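Local structure of general negative regulator of transcription subunit 2 (Saccharomyces cerevisiae, 4BY6) at residues G161-F170 / Q180-N188. The protein serves as a core subunit of the CCR4-NOT complex, needed for its integrity, which acts in mRNA deadenylation and in negative regulation of transcription. Sequence-based numbering, arbitrary orientation.
Sequences GLSERGSYVF and QRDFLLFYN
Phe170 turns an edge into the face of Phe183, its CZ standing over the centre of that ring, with centroids 5.1 Å apart and planes at 61°, a T-shaped pair. One face of Phe170 receives Arg181: a bend at chi3 (-54°) brings NE over the ring, 3.6 Å from Phe170 CD1, and Arg181 CZ lies 5.0 Å from the Phe170 centroid in a cation-pi contact, the guanidinium plane nearly upright on the ring. Next along the same side, Tyr168 crosses Phe183 at about a right angle, its CD2 3.7 Å from Phe183 CB, and passes Leu185 CD2 with its far end. Strands 163-172 and 177-186 form an antiparallel beta hairpin in the curled sheet of the NOT2/NOT3/NOT5 C-terminal domain, of the SH3-like clan; strand 145-149 also pairs with strand 163-172, and its Leu147 touches Tyr168 and Phe170. Backbone pairs Glu164-Leu185, Gly166-Phe183 and Tyr168-Arg181 each exchange two hydrogen bonds. Buried Glu164 accepts a hydrogen bond from Tyr168 OH at OE2, 2.6 Å away on its anti side; Tyr187 OH approaches OE1 too closely for that separation to be taken at face value. On the opposite face of the sheet, Ser163 CB sits 3.8 Å from the Phe186 ring centroid in a CH-pi contact, while Ser163 OG hydrogen-bonds Ser158 OG. Further along, Gln180 NE2 donates in its amide plane to Ser167 OG, which also hydrogen-bonds Asp150 OD1.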
ATOM      1  N   GLY E 161      17.092 -20.512 -52.149  1.00 62.66           N
ATOM      2  CA  GLY E 161      16.052 -19.517 -52.329  1.00 58.86           C
ATOM      3  C   GLY E 161      15.016 -19.480 -51.210  1.00 58.72           C
ATOM      4  O   GLY E 161      14.018 -18.763 -51.300  1.00 50.69           O
ATOM      5  N   LEU E 162      15.265 -20.199 -50.121  1.00 63.57           N
ATOM      6  CA  LEU E 162      14.279 -20.240 -49.046  1.00 57.66           C
ATOM      7  C   LEU E 162      14.539 -19.172 -47.976  1.00 52.02           C
ATOM      8  O   LEU E 162      13.710 -18.937 -47.083  1.00 52.14           O
ATOM      9  CB  LEU E 162      14.254 -21.629 -48.420  1.00 59.15           C
ATOM     10  CG  LEU E 162      13.988 -22.761 -49.409  1.00 59.70           C
ATOM     11  CD1 LEU E 162      14.054 -24.079 -48.653  1.00 49.49           C
ATOM     12  CD2 LEU E 162      12.650 -22.571 -50.105  1.00 45.67           C
ATOM     13  N   SER E 163      15.674 -18.497 -48.104  1.00 48.18           N
ATOM     14  CA  SER E 163      16.056 -17.481 -47.144  1.00 48.65           C
ATOM     15  C   SER E 163      16.933 -16.413 -47.774  1.00 50.58           C
ATOM     16  O   SER E 163      17.454 -16.588 -48.880  1.00 55.02           O
ATOM     17  CB  SER E 163      16.792 -18.126 -45.970  1.00 49.64           C
ATOM     18  OG  SER E 163      17.934 -18.820 -46.433  1.00 55.81           O
ATOM     19  N   GLU E 164      17.090 -15.302 -47.065  1.00 45.05           N
ATOM     20  CA  GLU E 164      18.027 -14.275 -47.490  1.00 50.13           C
ATOM     21  C   GLU E 164      18.764 -13.792 -46.269  1.00 48.13           C
ATOM     22  O   GLU E 164      18.226 -13.820 -45.158  1.00 44.25           O
ATOM     23  CB  GLU E 164      17.321 -13.109 -48.186  1.00 45.65           C
ATOM     24  CG  GLU E 164      16.347 -12.368 -47.308  1.00 34.54           C
ATOM     25  CD  GLU E 164      15.625 -11.249 -48.028  1.00 44.12           C
ATOM     26  OE1 GLU E 164      15.334 -11.418 -49.238  1.00 47.17           O
ATOM     27  OE2 GLU E 164      15.311 -10.218 -47.380  1.00 47.90           O
ATOM     28  N   ARG E 165      19.997 -13.350 -46.470  1.00 45.62           N
ATOM     29  CA  ARG E 165      20.764 -12.816 -45.369  1.00 46.56           C
ATOM     30  C   ARG E 165      20.904 -11.332 -45.582  1.00 55.80           C
ATOM     31  O   ARG E 165      21.312 -10.890 -46.652  1.00 66.79           O
ATOM     32  CB  ARG E 165      22.119 -13.511 -45.270  1.00 49.39           C
ATOM     33  CG  ARG E 165      22.781 -13.286 -43.963  1.00 55.31           C
ATOM     34  CD  ARG E 165      24.221 -13.689 -44.009  1.00 75.64           C
ATOM     35  NE  ARG E 165      24.975 -12.869 -43.077  1.00 91.68           N
ATOM     36  CZ  ARG E 165      26.281 -12.964 -42.890  1.00107.62           C
ATOM     37  NH1 ARG E 165      26.987 -13.867 -43.562  1.00113.51           N
ATOM     38  NH2 ARG E 165      26.873 -12.156 -42.023  1.00116.50           N
ATOM     39  N   GLY E 166      20.529 -10.548 -44.579  1.00 59.48           N
ATOM     40  CA  GLY E 166      20.542  -9.107 -44.754  1.00 50.56           C
ATOM     41  C   GLY E 166      20.462  -8.311 -43.477  1.00 52.62           C
ATOM     42  O   GLY E 166      20.407  -8.871 -42.386  1.00 62.79           O
ATOM     43  N   SER E 167      20.433  -6.992 -43.616  1.00 52.54           N
ATOM     44  CA  SER E 167      20.330  -6.103 -42.472  1.00 44.21           C
ATOM     45  C   SER E 167      18.901  -5.595 -42.321  1.00 43.32           C
ATOM     46  O   SER E 167      18.287  -5.152 -43.285  1.00 55.37           O
ATOM     47  CB  SER E 167      21.300  -4.941 -42.614  1.00 42.56           C
ATOM     48  OG  SER E 167      21.181  -4.088 -41.498  1.00 53.78           O
ATOM     49  N   TYR E 168      18.377  -5.660 -41.102  1.00 40.02           N
ATOM     50  CA  TYR E 168      16.980  -5.345 -40.861  1.00 34.41           C
ATOM     51  C   TYR E 168      16.846  -4.514 -39.613  1.00 36.95           C
ATOM     52  O   TYR E 168      17.756  -4.449 -38.797  1.00 44.24           O
ATOM     53  CB  TYR E 168      16.150  -6.628 -40.726  1.00 36.09           C
ATOM     54  CG  TYR E 168      16.297  -7.541 -41.907  1.00 40.27           C
ATOM     55  CD1 TYR E 168      15.472  -7.408 -43.018  1.00 41.58           C
ATOM     56  CD2 TYR E 168      17.283  -8.512 -41.938  1.00 38.72           C
ATOM     57  CE1 TYR E 168      15.615  -8.237 -44.121  1.00 36.56           C
ATOM     58  CE2 TYR E 168      17.440  -9.330 -43.034  1.00 41.91           C
ATOM     59  CZ  TYR E 168      16.600  -9.194 -44.120  1.00 40.30           C
ATOM     60  OH  TYR E 168      16.748 -10.022 -45.210  1.00 46.91           O
ATOM     61  N   VAL E 169      15.692  -3.886 -39.476  1.00 35.37           N
ATOM     62  CA  VAL E 169      15.331  -3.106 -38.313  1.00 42.86           C
ATOM     63  C   VAL E 169      14.092  -3.774 -37.762  1.00 48.30           C
ATOM     64  O   VAL E 169      13.075  -3.846 -38.461  1.00 47.97           O
ATOM     65  CB  VAL E 169      15.054  -1.613 -38.672  1.00 43.01           C
ATOM     66  CG1 VAL E 169      14.719  -0.808 -37.444  1.00 43.27           C
ATOM     67  CG2 VAL E 169      16.228  -1.023 -39.350  1.00 33.77           C
ATOM     68  N   PHE E 170      14.207  -4.320 -36.550  1.00 53.24           N
ATOM     69  CA  PHE E 170      13.101  -4.975 -35.839  1.00 47.26           C
ATOM     70  C   PHE E 170      12.407  -4.020 -34.864  1.00 47.82           C
ATOM     71  O   PHE E 170      13.070  -3.247 -34.174  1.00 47.66           O
ATOM     72  CB  PHE E 170      13.614  -6.175 -35.056  1.00 44.51           C
ATOM     73  CG  PHE E 170      14.017  -7.348 -35.894  1.00 46.25           C
ATOM     74  CD1 PHE E 170      15.246  -7.387 -36.529  1.00 51.21           C
ATOM     75  CD2 PHE E 170      13.177  -8.445 -36.007  1.00 43.34           C
ATOM     76  CE1 PHE E 170      15.618  -8.505 -37.292  1.00 51.79           C
ATOM     77  CE2 PHE E 170      13.544  -9.551 -36.760  1.00 46.30           C
ATOM     78  CZ  PHE E 170      14.761  -9.581 -37.405  1.00 44.95           C
ATOM     79  N   GLN E 180      18.424  -2.491 -34.994  1.00 59.30           N
ATOM     80  CA  GLN E 180      19.062  -3.040 -36.186  1.00 49.10           C
ATOM     81  C   GLN E 180      19.759  -4.379 -35.887  1.00 49.58           C
ATOM     82  O   GLN E 180      20.335  -4.582 -34.811  1.00 50.81           O
ATOM     83  CB  GLN E 180      20.040  -2.034 -36.781  1.00 47.00           C
ATOM     84  CG  GLN E 180      21.490  -2.523 -36.837  1.00 70.34           C
ATOM     85  CD  GLN E 180      21.789  -3.355 -38.075  1.00 79.54           C
ATOM     86  OE1 GLN E 180      22.637  -4.259 -38.052  1.00 72.40           O
ATOM     87  NE2 GLN E 180      21.088  -3.049 -39.169  1.00 85.79           N
ATOM     88  N   ARG E 181      19.713  -5.279 -36.866  1.00 45.99           N
ATOM     89  CA  ARG E 181      20.194  -6.642 -36.709  1.00 43.68           C
ATOM     90  C   ARG E 181      20.583  -7.268 -38.061  1.00 55.49           C
ATOM     91  O   ARG E 181      19.853  -7.132 -39.049  1.00 55.17           O
ATOM     92  CB  ARG E 181      19.106  -7.471 -36.053  1.00 39.19           C
ATOM     93  CG  ARG E 181      19.545  -8.769 -35.508  1.00 55.84           C
ATOM     94  CD  ARG E 181      18.346  -9.584 -35.083  1.00 67.52           C
ATOM     95  NE  ARG E 181      17.453  -8.896 -34.150  1.00 69.31           N
ATOM     96  CZ  ARG E 181      17.590  -8.918 -32.830  1.00 69.39           C
ATOM     97  NH1 ARG E 181      18.622  -9.565 -32.293  1.00 59.44           N
ATOM     98  NH2 ARG E 181      16.706  -8.285 -32.056  1.00 71.33           N
ATOM     99  N   ASP E 182      21.730  -7.943 -38.109  1.00 61.00           N
ATOM    100  CA  ASP E 182      22.065  -8.768 -39.269  1.00 53.97           C
ATOM    101  C   ASP E 182      21.367 -10.096 -39.070  1.00 52.85           C
ATOM    102  O   ASP E 182      21.406 -10.679 -37.990  1.00 56.65           O
ATOM    103  CB  ASP E 182      23.567  -8.971 -39.420  1.00 55.01           C
ATOM    104  CG  ASP E 182      24.278  -7.703 -39.839  1.00 68.47           C
ATOM    105  OD1 ASP E 182      23.998  -7.198 -40.949  1.00 73.62           O
ATOM    106  OD2 ASP E 182      25.132  -7.220 -39.065  1.00 75.27           O
ATOM    107  N   PHE E 183      20.664 -10.560 -40.082  1.00 41.26           N
ATOM    108  CA  PHE E 183      19.736 -11.633 -39.817  1.00 39.35           C
ATOM    109  C   PHE E 183      19.617 -12.564 -41.005  1.00 51.74           C
ATOM    110  O   PHE E 183      19.648 -12.114 -42.172  1.00 51.25           O
ATOM    111  CB  PHE E 183      18.387 -11.042 -39.454  1.00 33.81           C
ATOM    112  CG  PHE E 183      17.475 -11.981 -38.748  1.00 52.47           C
ATOM    113  CD1 PHE E 183      17.544 -12.135 -37.377  1.00 58.74           C
ATOM    114  CD2 PHE E 183      16.518 -12.686 -39.446  1.00 46.91           C
ATOM    115  CE1 PHE E 183      16.683 -12.989 -36.723  1.00 59.81           C
ATOM    116  CE2 PHE E 183      15.654 -13.521 -38.800  1.00 46.88           C
ATOM    117  CZ  PHE E 183      15.740 -13.686 -37.442  1.00 52.31           C
ATOM    118  N   LEU E 184      19.515 -13.861 -40.699  1.00 46.93           N
ATOM    119  CA  LEU E 184      19.193 -14.866 -41.697  1.00 39.26           C
ATOM    120  C   LEU E 184      17.703 -15.099 -41.626  1.00 35.11           C
ATOM    121  O   LEU E 184      17.195 -15.662 -40.678  1.00 50.70           O
ATOM    122  CB  LEU E 184      19.957 -16.164 -41.472  1.00 42.09           C
ATOM    123  CG  LEU E 184      19.519 -17.254 -42.447  1.00 41.62           C
ATOM    124  CD1 LEU E 184      20.028 -16.940 -43.838  1.00 43.00           C
ATOM    125  CD2 LEU E 184      20.026 -18.584 -42.005  1.00 35.39           C
ATOM    126  N   LEU E 185      17.014 -14.639 -42.651  1.00 42.68           N
ATOM    127  CA  LEU E 185      15.568 -14.549 -42.670  1.00 46.68           C
ATOM    128  C   LEU E 185      14.943 -15.555 -43.617  1.00 51.80           C
ATOM    129  O   LEU E 185      15.274 -15.580 -44.808  1.00 60.38           O
ATOM    130  CB  LEU E 185      15.172 -13.146 -43.101  1.00 52.95           C
ATOM    131  CG  LEU E 185      13.693 -12.986 -43.351  1.00 50.29           C
ATOM    132  CD1 LEU E 185      12.959 -13.158 -42.025  1.00 43.88           C
ATOM    133  CD2 LEU E 185      13.489 -11.620 -43.953  1.00 37.29           C
ATOM    134  N   PHE E 186      14.019 -16.355 -43.104  1.00 45.33           N
ATOM    135  CA  PHE E 186      13.358 -17.365 -43.915  1.00 44.56           C
ATOM    136  C   PHE E 186      12.022 -16.873 -44.412  1.00 47.01           C
ATOM    137  O   PHE E 186      11.201 -16.432 -43.615  1.00 40.72           O
ATOM    138  CB  PHE E 186      13.179 -18.657 -43.121  1.00 34.84           C
ATOM    139  CG  PHE E 186      14.409 -19.498 -43.079  1.00 32.89           C
ATOM    140  CD1 PHE E 186      15.397 -19.269 -42.131  1.00 32.43           C
ATOM    141  CD2 PHE E 186      14.605 -20.505 -44.018  1.00 31.38           C
ATOM    142  CE1 PHE E 186      16.554 -20.049 -42.108  1.00 33.44           C
ATOM    143  CE2 PHE E 186      15.756 -21.277 -43.999  1.00 36.56           C
ATOM    144  CZ  PHE E 186      16.728 -21.044 -43.038  1.00 32.62           C
ATOM    145  N   TYR E 187      11.798 -16.969 -45.724  1.00 45.54           N
ATOM    146  CA  TYR E 187      10.596 -16.398 -46.320  1.00 34.17           C
ATOM    147  C   TYR E 187       9.291 -17.064 -45.854  1.00 39.92           C
ATOM    148  O   TYR E 187       8.274 -16.387 -45.784  1.00 42.94           O
ATOM    149  CB  TYR E 187      10.687 -16.468 -47.832  1.00 35.43           C
ATOM    150  CG  TYR E 187      11.848 -15.706 -48.447  1.00 49.27           C
ATOM    151  CD1 TYR E 187      11.948 -14.324 -48.335  1.00 49.46           C
ATOM    152  CD2 TYR E 187      12.841 -16.375 -49.149  1.00 48.68           C
ATOM    153  CE1 TYR E 187      13.012 -13.635 -48.906  1.00 43.35           C
ATOM    154  CE2 TYR E 187      13.908 -15.697 -49.715  1.00 54.34           C
ATOM    155  CZ  TYR E 187      13.993 -14.320 -49.594  1.00 50.06           C
ATOM    156  OH  TYR E 187      15.051 -13.632 -50.184  1.00 48.80           O
ATOM    157  N   ASN E 188       9.310 -18.363 -45.542  1.00 46.29           N
ATOM    158  CA  ASN E 188       8.113 -19.025 -44.991  1.00 49.96           C
ATOM    159  C   ASN E 188       7.703 -18.462 -43.600  1.00 58.51           C
ATOM    160  O   ASN E 188       6.639 -18.790 -43.070  1.00 57.42           O
ATOM    161  CB  ASN E 188       8.282 -20.566 -44.941  1.00 48.02           C
ATOM    162  CG  ASN E 188       9.307 -21.048 -43.913  1.00 60.63           C
ATOM    163  OD1 ASN E 188       9.977 -20.267 -43.240  1.00 74.92           O
ATOM    164  ND2 ASN E 188       9.421 -22.361 -43.794  1.00 66.90           N
TER